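Local structure of DUF115 domain-containing protein (Magnetospirillum magneticum AMB-1, 5MU5) at residues T273-I284 against F406-D415; D387-T398 against W471-R482. The protein is a Maf glycosyltransferase that probably glycosylates flagellin and is involved in the formation of the bacterial flagellum. All coordinates share one frame; numbering follows the deposited sequence.

Both contacts belong to one alpha/beta region of the chain, their centres about 13 Å apart. Contact 1 pairs strands 275-278 and 408-412 inside the parallel part of a large mixed sheet; contact 2 sets helix 393-404, with the loop before it, beside helix 467-482. Along the chain the order is 273-284, 387-398, 406-415, 471-482, so the segments of the two contacts alternate and helix 393-404 leads directly into strand 408-412. The layers touch: Val414 packs on Leu476 and Thr394, and Ile277 on Thr398. Helix 393-404 thus lies against the face that carries Ile277, and helix 467-482 reaches Val414 just beyond strand 408-412, bringing residues distant in sequence together in one alpha/beta unit.

Contact 1 (T273-I284 against F406-D415); sequences TPVFIVGSGPSI and FRELYLFGVD. With SO4 (sulfate ion), chain B.
Val275 and Leu409, Phe276 and Tyr410, Ile277 and Leu411, and Val278 and Phe412 sit side by side in register on parallel strands. Four backbone bonds alternate between the strands from Val275 N to Phe412 N, and Gly279 N on Phe412 O, 2.8 Å, continues the ladder into the loop. Packing is dense on both sheet faces. On one, the edge of Phe412 meets the face of Phe276 in a T-shaped pair, CE1 lying 3.6 Å from Phe276 CG with the ring planes at 62°. Tyr410 CB touches Phe276 CD1, and Ile284 CD1 reaches Phe412 CB. On the other, Val275 CG1, wedged between its own N and carbonyl carbon (chi1 72°), meets Leu409 CG at 3.7 Å, while Leu411 CD2 lies alongside Ile277 CB. Beyond the strands the contact turns polar. Buried Asp415 grips Ser283 twice: OD2 takes the backbone N at 3.0 Å through its syn lone pair, and OD1 takes OG at 2.6 Å. A water joins Ser283 OG to Gly413 N, and Gly281 N binds Gly413 O at 2.7 Å. The open side is at Pro282 and Ser280; Ser280 turns away from the partner strand, its OG bonded to a sulfate, probably from the crystallisation liquor, that Thr305 also holds. Adjacent parallel strands running into a glycine-rich loop and then helix 284-294 are characteristic of a Rossmann-like alpha/beta fold.

Contact 2 (D387-T398 against W471-R482); sequences DDSGPTVTNTGT and WTRDALGRIIGR
Asp388 and Arg478 cross at about a right angle, their carboxylate and guanidinium planes 54° apart. The arginine comes side-on: NE and NH2 both bond to OD1, each at 3.0 Å, from the same side of the carboxylate plane, while OD1 stays near the guanidinium plane. The Arg478 chain, extended at first, bends about its CG-CD bond, which swings the guanidinium back to the acid. Asp387 and Arg482 form a second salt bridge, NH1 to OD2 at 3.1 Å; here the two planes are closer to parallel, 25° apart, and the donor meets OD2 on its anti side, tilted out of the carboxylate plane. Replacing Asp388 by an alanine would probably leave the Arg478 guanidinium without its carboxylate mate and free to turn.

Further along, the amide of Asn395 works in two directions. Its ND2 donates to Thr472 O at 3.1 Å, in the carbonyl plane and on a lone pair, although that oxygen already accepts Leu476 N within the helix. Its OD1 receives Thr392 N at 2.9 Å, so both ends of the amide are used and its rotation is fixed. Thr472 OG1, bonded to Ile468 O, also lies beside Thr392.

Apolar groups fill in around these bonds. Ala475 CB touches both Asn395 ND2 and Gly390 O, and Pro391, which follows a cis peptide bond, lays CG against Thr472 OG1. The Leu476 and Thr398 side chains cross at about a right angle, CD2 3.2 Å from OG1, and Thr398 CG2 slides past Ile479 CG2.

The two helix segments run almost parallel, 8° apart with axes 9.4 Å from each other. The chemistry is divided: two ion pairs on the more exposed side tie the loop before helix 393-404 to helix 467-482, whereas the buried side is made by the Asn395 amide, bonded at both ends, and by Thr398, Ala475, Leu476 and Ile479.

Contact 1 (T273-I284 against F406-D415)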
loop_
_atom_site.group_PDB
_atom_site.type_symbol
_atom_site.label_atom_id
_atom_site.label_comp_id
_atom_site.label_asym_id
_atom_site.label_seq_id
_atom_site.Cartn_x
_atom_site.Cartn_y
_atom_site.Cartn_z
ATOM N N THR A 273 6.322 23.400 -25.305
ATOM C CA THR A 273 7.280 22.528 -25.972
ATOM C C THR A 273 6.867 21.080 -25.701
ATOM O O THR A 273 6.560 20.723 -24.566
ATOM C CB THR A 273 8.715 22.721 -25.446
ATOM O OG1 THR A 273 9.081 24.087 -25.574
ATOM C CG2 THR A 273 9.708 21.897 -26.243
ATOM N N PRO A 274 6.845 20.246 -26.742
ATOM C CA PRO A 274 6.505 18.861 -26.461
ATOM C C PRO A 274 7.631 18.146 -25.748
ATOM O O PRO A 274 8.775 18.548 -25.835
ATOM C CB PRO A 274 6.263 18.242 -27.845
ATOM C CG PRO A 274 6.736 19.224 -28.832
ATOM C CD PRO A 274 7.127 20.498 -28.155
ATOM N N VAL A 275 7.290 17.083 -25.050
ATOM C CA VAL A 275 8.268 16.270 -24.373
ATOM C C VAL A 275 8.193 14.831 -24.901
ATOM O O VAL A 275 7.108 14.295 -25.155
ATOM C CB VAL A 275 8.087 16.348 -22.837
ATOM C CG1 VAL A 275 6.845 15.604 -22.392
ATOM C CG2 VAL A 275 9.306 15.767 -22.144
ATOM N N PHE A 276 9.371 14.243 -25.107
ATOM C CA PHE A 276 9.509 12.857 -25.492
ATOM C C PHE A 276 9.961 12.084 -24.280
ATOM O O PHE A 276 11.046 12.351 -23.755
ATOM C CB PHE A 276 10.554 12.651 -26.577
ATOM C CG PHE A 276 10.206 13.251 -27.890
ATOM C CD1 PHE A 276 8.937 13.782 -28.148
ATOM C CD2 PHE A 276 11.139 13.249 -28.889
ATOM C CE1 PHE A 276 8.640 14.300 -29.377
ATOM C CE2 PHE A 276 10.841 13.775 -30.125
ATOM C CZ PHE A 276 9.601 14.301 -30.370
ATOM N N ILE A 277 9.115 11.156 -23.835
ATOM C CA ILE A 277 9.404 10.307 -22.685
ATOM C C ILE A 277 9.836 8.983 -23.247
ATOM O O ILE A 277 9.090 8.354 -23.977
ATOM C CB ILE A 277 8.176 10.172 -21.788
ATOM C CG1 ILE A 277 7.927 11.521 -21.112
ATOM C CG2 ILE A 277 8.399 9.104 -20.731
ATOM C CD1 ILE A 277 6.514 11.741 -20.665
ATOM N N VAL A 278 11.052 8.578 -22.916
ATOM C CA VAL A 278 11.661 7.436 -23.544
ATOM C C VAL A 278 11.957 6.366 -22.522
ATOM O O VAL A 278 12.745 6.580 -21.620
ATOM C CB VAL A 278 12.991 7.816 -24.230
ATOM C CG1 VAL A 278 13.522 6.650 -25.026
ATOM C CG2 VAL A 278 12.796 9.007 -25.155
ATOM N N GLY A 279 11.320 5.209 -22.690
ATOM C CA GLY A 279 11.587 4.041 -21.860
ATOM C C GLY A 279 12.541 3.078 -22.538
ATOM O O GLY A 279 13.054 3.336 -23.643
ATOM N N SER A 280 12.740 1.936 -21.893
ATOM C CA SER A 280 13.684 0.933 -22.373
ATOM C C SER A 280 13.095 -0.188 -23.245
ATOM O O SER A 280 13.765 -1.158 -23.529
ATOM C CB SER A 280 14.461 0.348 -21.175
ATOM O OG SER A 280 13.596 -0.255 -20.231
ATOM N N GLY A 281 11.868 -0.041 -23.705
ATOM C CA GLY A 281 11.270 -1.043 -24.588
ATOM C C GLY A 281 11.954 -1.110 -25.950
ATOM O O GLY A 281 12.257 -0.073 -26.524
ATOM N N PRO A 282 12.173 -2.325 -26.494
ATOM C CA PRO A 282 12.868 -2.474 -27.790
ATOM C C PRO A 282 12.167 -1.935 -29.047
ATOM O O PRO A 282 12.821 -1.788 -30.101
ATOM C CB PRO A 282 13.084 -3.984 -27.907
ATOM C CG PRO A 282 12.062 -4.608 -27.026
ATOM C CD PRO A 282 11.801 -3.628 -25.912
ATOM N N SER A 283 10.879 -1.602 -28.976
ATOM C CA SER A 283 10.236 -1.003 -30.151
ATOM C C SER A 283 10.852 0.357 -30.535
ATOM O O SER A 283 10.609 0.854 -31.627
ATOM C CB SER A 283 8.725 -0.884 -29.980
ATOM O OG SER A 283 8.376 0.179 -29.124
ATOM N N ILE A 284 11.665 0.930 -29.649
ATOM C CA ILE A 284 12.356 2.206 -29.894
ATOM C C ILE A 284 13.126 2.236 -31.232
ATOM O O ILE A 284 13.182 3.277 -31.880
ATOM C CB ILE A 284 13.323 2.540 -28.715
ATOM C CG1 ILE A 284 13.843 3.977 -28.765
ATOM C CG2 ILE A 284 14.502 1.592 -28.679
ATOM C CD1 ILE A 284 12.837 4.976 -28.291
ATOM N N PHE A 406 4.758 20.327 -18.644
ATOM C CA PHE A 406 4.594 19.782 -19.979
ATOM C C PHE A 406 3.209 19.160 -20.138
ATOM O O PHE A 406 2.666 18.593 -19.202
ATOM C CB PHE A 406 5.708 18.785 -20.294
ATOM C CG PHE A 406 7.081 19.407 -20.272
ATOM C CD1 PHE A 406 7.513 20.190 -21.332
ATOM C CD2 PHE A 406 7.915 19.236 -19.196
ATOM C CE1 PHE A 406 8.756 20.793 -21.308
ATOM C CE2 PHE A 406 9.177 19.812 -19.174
ATOM C CZ PHE A 406 9.603 20.581 -20.234
ATOM N N ARG A 407 2.636 19.317 -21.326
ATOM C CA ARG A 407 1.289 18.875 -21.605
ATOM C C ARG A 407 1.146 18.046 -22.877
ATOM O O ARG A 407 0.306 17.148 -22.918
ATOM C CB ARG A 407 0.362 20.077 -21.620
ATOM C CG ARG A 407 0.255 20.778 -20.257
ATOM C CD ARG A 407 -0.487 19.915 -19.247
ATOM N NE ARG A 407 -0.592 20.538 -17.921
ATOM C CZ ARG A 407 0.278 20.392 -16.931
ATOM N NH1 ARG A 407 1.368 19.640 -17.080
ATOM N NH2 ARG A 407 0.052 20.980 -15.767
ATOM N N GLU A 408 1.969 18.317 -23.884
ATOM C CA GLU A 408 2.003 17.533 -25.084
ATOM C C GLU A 408 3.117 16.509 -24.887
ATOM O O GLU A 408 4.288 16.852 -24.808
ATOM C CB GLU A 408 2.247 18.416 -26.295
ATOM C CG GLU A 408 1.987 17.711 -27.627
ATOM C CD GLU A 408 2.322 18.584 -28.832
ATOM O OE1 GLU A 408 2.193 19.815 -28.721
ATOM O OE2 GLU A 408 2.697 18.051 -29.892
ATOM N N LEU A 409 2.736 15.250 -24.778
ATOM C CA LEU A 409 3.659 14.181 -24.421
ATOM C C LEU A 409 3.695 13.117 -25.476
ATOM O O LEU A 409 2.657 12.722 -25.972
ATOM C CB LEU A 409 3.185 13.484 -23.144
ATOM C CG LEU A 409 3.548 14.021 -21.774
ATOM C CD1 LEU A 409 3.161 15.473 -21.597
ATOM C CD2 LEU A 409 2.856 13.172 -20.724
ATOM N N TYR A 410 4.894 12.625 -25.767
ATOM C CA TYR A 410 5.070 11.515 -26.683
ATOM C C TYR A 410 5.830 10.422 -25.970
ATOM O O TYR A 410 6.915 10.655 -25.429
ATOM C CB TYR A 410 5.806 11.959 -27.932
ATOM C CG TYR A 410 5.013 12.959 -28.728
ATOM C CD1 TYR A 410 5.053 14.306 -28.418
ATOM C CD2 TYR A 410 4.191 12.554 -29.772
ATOM C CE1 TYR A 410 4.304 15.220 -29.130
ATOM C CE2 TYR A 410 3.447 13.466 -30.497
ATOM C CZ TYR A 410 3.508 14.793 -30.165
ATOM O OH TYR A 410 2.780 15.707 -30.884
ATOM N N LEU A 411 5.252 9.230 -25.953
ATOM C CA LEU A 411 5.930 8.078 -25.374
ATOM C C LEU A 411 6.629 7.219 -26.427
ATOM O O LEU A 411 6.049 6.826 -27.426
ATOM C CB LEU A 411 4.959 7.209 -24.595
ATOM C CG LEU A 411 4.043 7.883 -23.584
ATOM C CD1 LEU A 411 3.144 6.794 -23.016
ATOM C CD2 LEU A 411 4.790 8.617 -22.483
ATOM N N PHE A 412 7.886 6.914 -26.162
ATOM C CA PHE A 412 8.680 6.045 -26.995
ATOM C C PHE A 412 9.312 4.996 -26.087
ATOM O O PHE A 412 9.698 5.295 -24.948
ATOM C CB PHE A 412 9.777 6.838 -27.699
ATOM C CG PHE A 412 9.267 7.903 -28.618
ATOM C CD1 PHE A 412 9.034 9.177 -28.145
ATOM C CD2 PHE A 412 9.075 7.641 -29.956
ATOM C CE1 PHE A 412 8.596 10.178 -29.000
ATOM C CE2 PHE A 412 8.623 8.619 -30.813
ATOM C CZ PHE A 412 8.389 9.892 -30.341
ATOM N N GLY A 413 9.392 3.769 -26.579
ATOM C CA GLY A 413 10.001 2.679 -25.832
ATOM C C GLY A 413 9.300 2.353 -24.531
ATOM O O GLY A 413 9.934 1.848 -23.607
ATOM N N VAL A 414 8.023 2.715 -24.433
ATOM C CA VAL A 414 7.191 2.416 -23.271
ATOM C C VAL A 414 6.285 1.286 -23.750
ATOM O O VAL A 414 5.097 1.488 -23.986
ATOM C CB VAL A 414 6.344 3.607 -22.836
ATOM C CG1 VAL A 414 5.588 3.281 -21.549
ATOM C CG2 VAL A 414 7.225 4.801 -22.590
ATOM N N ASP A 415 6.892 0.113 -23.925
ATOM C CA ASP A 415 6.226 -1.053 -24.487
ATOM C C ASP A 415 5.393 -1.765 -23.420
ATOM O O ASP A 415 4.213 -2.016 -23.622
ATOM C CB ASP A 415 7.259 -2.034 -25.057
ATOM C CG ASP A 415 7.998 -1.490 -26.274
ATOM O OD1 ASP A 415 7.798 -0.314 -26.638
ATOM O OD2 ASP A 415 8.805 -2.249 -26.860
HETATM S S SO4 B . 14.856 0.706 -16.569
HETATM O O1 SO4 B . 14.034 1.446 -17.560
HETATM O O2 SO4 B . 15.281 -0.573 -17.219
HETATM O O3 SO4 B . 14.036 0.423 -15.343
HETATM O O4 SO4 B . 16.006 1.578 -16.172
HETATM O O HOH W 1 4.061 20.495 -23.580
HETATM O O HOH W 2 8.859 3.009 -29.172
#

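Contact 2 (D387-T398 against W471-R482)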
loop_
_atom_site.group_PDB
_atom_site.type_symbol
_atom_site.label_atom_id
_atom_site.label_comp_id
_atom_site.label_asym_id
_atom_site.label_seq_id
_atom_site.Cartn_x
_atom_site.Cartn_y
_atom_site.Cartn_z
ATOM N N ASP A 387 3.321 12.254 -7.173
ATOM C CA ASP A 387 2.397 11.142 -7.091
ATOM C C ASP A 387 2.649 10.260 -8.303
ATOM O O ASP A 387 3.045 10.758 -9.374
ATOM C CB ASP A 387 0.956 11.637 -7.189
ATOM C CG ASP A 387 0.524 12.428 -5.982
ATOM O OD1 ASP A 387 1.080 12.202 -4.885
ATOM O OD2 ASP A 387 -0.390 13.274 -6.132
ATOM N N ASP A 388 2.384 8.964 -8.147
ATOM C CA ASP A 388 2.538 8.000 -9.227
ATOM C C ASP A 388 3.930 8.067 -9.839
ATOM O O ASP A 388 4.090 7.896 -11.040
ATOM C CB ASP A 388 1.440 8.188 -10.296
ATOM C CG ASP A 388 0.024 7.876 -9.761
ATOM O OD1 ASP A 388 -0.165 6.796 -9.133
ATOM O OD2 ASP A 388 -0.904 8.698 -9.984
ATOM N N SER A 389 4.937 8.316 -9.007
ATOM C CA SER A 389 6.318 8.340 -9.480
ATOM C C SER A 389 6.825 6.925 -9.663
ATOM O O SER A 389 7.865 6.736 -10.304
ATOM C CB SER A 389 7.261 9.140 -8.562
ATOM O OG SER A 389 7.429 8.535 -7.306
ATOM N N GLY A 390 6.094 5.952 -9.101
ATOM C CA GLY A 390 6.390 4.516 -9.262
ATOM C C GLY A 390 5.247 3.818 -9.979
ATOM O O GLY A 390 4.227 4.461 -10.278
ATOM N N PRO A 391 5.348 2.493 -10.171
ATOM C CA PRO A 391 6.389 1.609 -9.662
ATOM C C PRO A 391 7.715 1.600 -10.423
ATOM O O PRO A 391 8.713 1.149 -9.874
ATOM C CB PRO A 391 5.735 0.218 -9.743
ATOM C CG PRO A 391 4.731 0.329 -10.842
ATOM C CD PRO A 391 4.208 1.723 -10.724
ATOM N N THR A 392 7.740 2.065 -11.661
ATOM C CA THR A 392 8.988 2.095 -12.434
ATOM C C THR A 392 9.358 3.527 -12.919
ATOM O O THR A 392 8.568 4.499 -12.804
ATOM C CB THR A 392 8.896 1.136 -13.615
ATOM O OG1 THR A 392 7.824 1.552 -14.466
ATOM C CG2 THR A 392 8.599 -0.271 -13.106
ATOM N N VAL A 393 10.561 3.629 -13.479
ATOM C CA VAL A 393 11.174 4.913 -13.811
ATOM C C VAL A 393 10.448 5.638 -14.949
ATOM O O VAL A 393 10.509 6.865 -15.061
ATOM C CB VAL A 393 12.694 4.747 -14.075
ATOM C CG1 VAL A 393 12.958 3.876 -15.306
ATOM C CG2 VAL A 393 13.384 6.108 -14.187
ATOM N N THR A 394 9.725 4.879 -15.755
ATOM C CA THR A 394 8.871 5.447 -16.795
ATOM C C THR A 394 7.717 6.250 -16.201
ATOM O O THR A 394 7.281 7.246 -16.795
ATOM C CB THR A 394 8.331 4.332 -17.711
ATOM O OG1 THR A 394 9.418 3.862 -18.526
ATOM C CG2 THR A 394 7.301 4.852 -18.611
ATOM N N ASN A 395 7.223 5.798 -15.043
ATOM C CA ASN A 395 6.200 6.523 -14.289
ATOM C C ASN A 395 6.797 7.810 -13.768
ATOM O O ASN A 395 6.144 8.845 -13.786
ATOM C CB ASN A 395 5.708 5.707 -13.083
ATOM C CG ASN A 395 5.088 4.391 -13.494
ATOM O OD1 ASN A 395 5.654 3.288 -13.273
ATOM N ND2 ASN A 395 3.947 4.492 -14.153
ATOM N N THR A 396 8.040 7.728 -13.287
ATOM C CA THR A 396 8.741 8.881 -12.714
ATOM C C THR A 396 8.900 9.972 -13.744
ATOM O O THR A 396 8.636 11.130 -13.463
ATOM C CB THR A 396 10.146 8.497 -12.203
ATOM O OG1 THR A 396 10.072 7.291 -11.425
ATOM C CG2 THR A 396 10.734 9.627 -11.379
ATOM N N GLY A 397 9.321 9.600 -14.948
ATOM C CA GLY A 397 9.493 10.579 -16.023
ATOM C C GLY A 397 8.177 11.197 -16.470
ATOM O O GLY A 397 8.093 12.385 -16.712
ATOM N N THR A 398 7.138 10.394 -16.578
ATOM C CA THR A 398 5.848 10.907 -16.997
ATOM C C THR A 398 5.282 11.863 -15.970
ATOM O O THR A 398 4.810 12.944 -16.317
ATOM C CB THR A 398 4.885 9.758 -17.210
ATOM O OG1 THR A 398 5.441 8.893 -18.207
ATOM C CG2 THR A 398 3.528 10.271 -17.650
ATOM N N TRP A 471 0.877 -2.707 -13.735
ATOM C CA TRP A 471 0.861 -1.673 -12.685
ATOM C C TRP A 471 1.482 -0.407 -13.228
ATOM O O TRP A 471 0.975 0.680 -13.017
ATOM C CB TRP A 471 1.642 -2.080 -11.434
ATOM C CG TRP A 471 1.156 -3.335 -10.749
ATOM C CD1 TRP A 471 -0.093 -3.882 -10.811
ATOM C CD2 TRP A 471 1.906 -4.153 -9.839
ATOM N NE1 TRP A 471 -0.146 -5.009 -10.045
ATOM C CE2 TRP A 471 1.059 -5.195 -9.422
ATOM C CE3 TRP A 471 3.213 -4.100 -9.338
ATOM C CZ2 TRP A 471 1.475 -6.197 -8.533
ATOM C CZ3 TRP A 471 3.637 -5.105 -8.452
ATOM C CH2 TRP A 471 2.766 -6.141 -8.067
ATOM N N THR A 472 2.578 -0.565 -13.959
ATOM C CA THR A 472 3.232 0.557 -14.576
ATOM C C THR A 472 2.281 1.203 -15.546
ATOM O O THR A 472 2.121 2.417 -15.524
ATOM C CB THR A 472 4.512 0.118 -15.291
ATOM O OG1 THR A 472 5.444 -0.361 -14.323
ATOM C CG2 THR A 472 5.145 1.292 -16.053
ATOM N N ARG A 473 1.647 0.395 -16.402
ATOM C CA ARG A 473 0.653 0.902 -17.350
ATOM C C ARG A 473 -0.492 1.629 -16.674
ATOM O O ARG A 473 -0.934 2.689 -17.142
ATOM C CB ARG A 473 0.080 -0.249 -18.157
ATOM C CG ARG A 473 -1.017 0.143 -19.134
ATOM C CD ARG A 473 -1.797 -1.094 -19.541
ATOM N NE ARG A 473 -2.603 -1.555 -18.433
ATOM C CZ ARG A 473 -3.308 -2.679 -18.425
ATOM N NH1 ARG A 473 -3.319 -3.473 -19.492
ATOM N NH2 ARG A 473 -3.999 -3.003 -17.335
ATOM N N ASP A 474 -1.029 1.044 -15.599
ATOM C CA ASP A 474 -2.132 1.689 -14.890
ATOM C C ASP A 474 -1.685 3.010 -14.241
ATOM O O ASP A 474 -2.461 3.969 -14.201
ATOM C CB ASP A 474 -2.770 0.747 -13.842
ATOM C CG ASP A 474 -3.535 -0.455 -14.482
ATOM O OD1 ASP A 474 -3.520 -0.658 -15.725
ATOM O OD2 ASP A 474 -4.159 -1.221 -13.719
ATOM N N ALA A 475 -0.444 3.083 -13.743
ATOM C CA ALA A 475 0.009 4.331 -13.086
ATOM C C ALA A 475 0.194 5.455 -14.123
ATOM O O ALA A 475 -0.112 6.621 -13.853
ATOM C CB ALA A 475 1.268 4.107 -12.262
ATOM N N LEU A 476 0.622 5.085 -15.323
ATOM C CA LEU A 476 0.780 6.037 -16.417
ATOM C C LEU A 476 -0.544 6.613 -16.851
ATOM O O LEU A 476 -0.671 7.827 -16.984
ATOM C CB LEU A 476 1.453 5.394 -17.625
ATOM C CG LEU A 476 2.944 5.097 -17.535
ATOM C CD1 LEU A 476 3.409 4.367 -18.784
ATOM C CD2 LEU A 476 3.743 6.372 -17.340
ATOM N N GLY A 477 -1.539 5.759 -17.068
ATOM C CA GLY A 477 -2.873 6.221 -17.456
ATOM C C GLY A 477 -3.485 7.096 -16.391
ATOM O O GLY A 477 -4.098 8.137 -16.655
ATOM N N ARG A 478 -3.334 6.681 -15.165
ATOM C CA ARG A 478 -3.899 7.436 -14.073
ATOM C C ARG A 478 -3.236 8.842 -13.952
ATOM O O ARG A 478 -3.931 9.827 -13.826
ATOM C CB ARG A 478 -3.792 6.617 -12.769
ATOM C CG ARG A 478 -4.186 7.395 -11.519
ATOM C CD ARG A 478 -4.229 6.543 -10.240
ATOM N NE ARG A 478 -2.939 5.917 -9.917
ATOM C CZ ARG A 478 -2.611 4.638 -10.145
ATOM N NH1 ARG A 478 -3.467 3.781 -10.708
ATOM N NH2 ARG A 478 -1.403 4.200 -9.794
ATOM N N ILE A 479 -1.912 8.963 -13.977
ATOM C CA ILE A 479 -1.329 10.312 -13.827
ATOM C C ILE A 479 -1.694 11.179 -15.026
ATOM O O ILE A 479 -2.066 12.338 -14.881
ATOM C CB ILE A 479 0.209 10.304 -13.553
ATOM C CG1 ILE A 479 0.680 11.669 -13.051
ATOM C CG2 ILE A 479 1.005 9.914 -14.780
ATOM C CD1 ILE A 479 0.122 12.042 -11.697
ATOM N N ILE A 480 -1.663 10.609 -16.215
ATOM C CA ILE A 480 -2.005 11.383 -17.395
ATOM C C ILE A 480 -3.441 11.873 -17.308
ATOM O O ILE A 480 -3.721 13.047 -17.578
ATOM C CB ILE A 480 -1.717 10.608 -18.681
ATOM C CG1 ILE A 480 -0.192 10.495 -18.863
ATOM C CG2 ILE A 480 -2.287 11.337 -19.875
ATOM C CD1 ILE A 480 0.252 9.453 -19.866
ATOM N N GLY A 481 -4.344 10.982 -16.900
ATOM C CA GLY A 481 -5.741 11.341 -16.688
ATOM C C GLY A 481 -5.981 12.525 -15.760
ATOM O O GLY A 481 -6.843 13.331 -16.012
ATOM N N ARG A 482 -5.205 12.653 -14.702
ATOM C CA ARG A 482 -5.363 13.786 -13.784
ATOM C C ARG A 482 -5.026 15.167 -14.389
ATOM O O ARG A 482 -5.376 16.186 -13.810
ATOM C CB ARG A 482 -4.558 13.551 -12.517
ATOM C CG ARG A 482 -5.065 12.353 -11.725
ATOM C CD ARG A 482 -4.207 12.053 -10.507
ATOM N NE ARG A 482 -4.227 13.184 -9.584
ATOM C CZ ARG A 482 -3.397 13.353 -8.555
ATOM N NH1 ARG A 482 -2.446 12.458 -8.289
ATOM N NH2 ARG A 482 -3.520 14.438 -7.789
#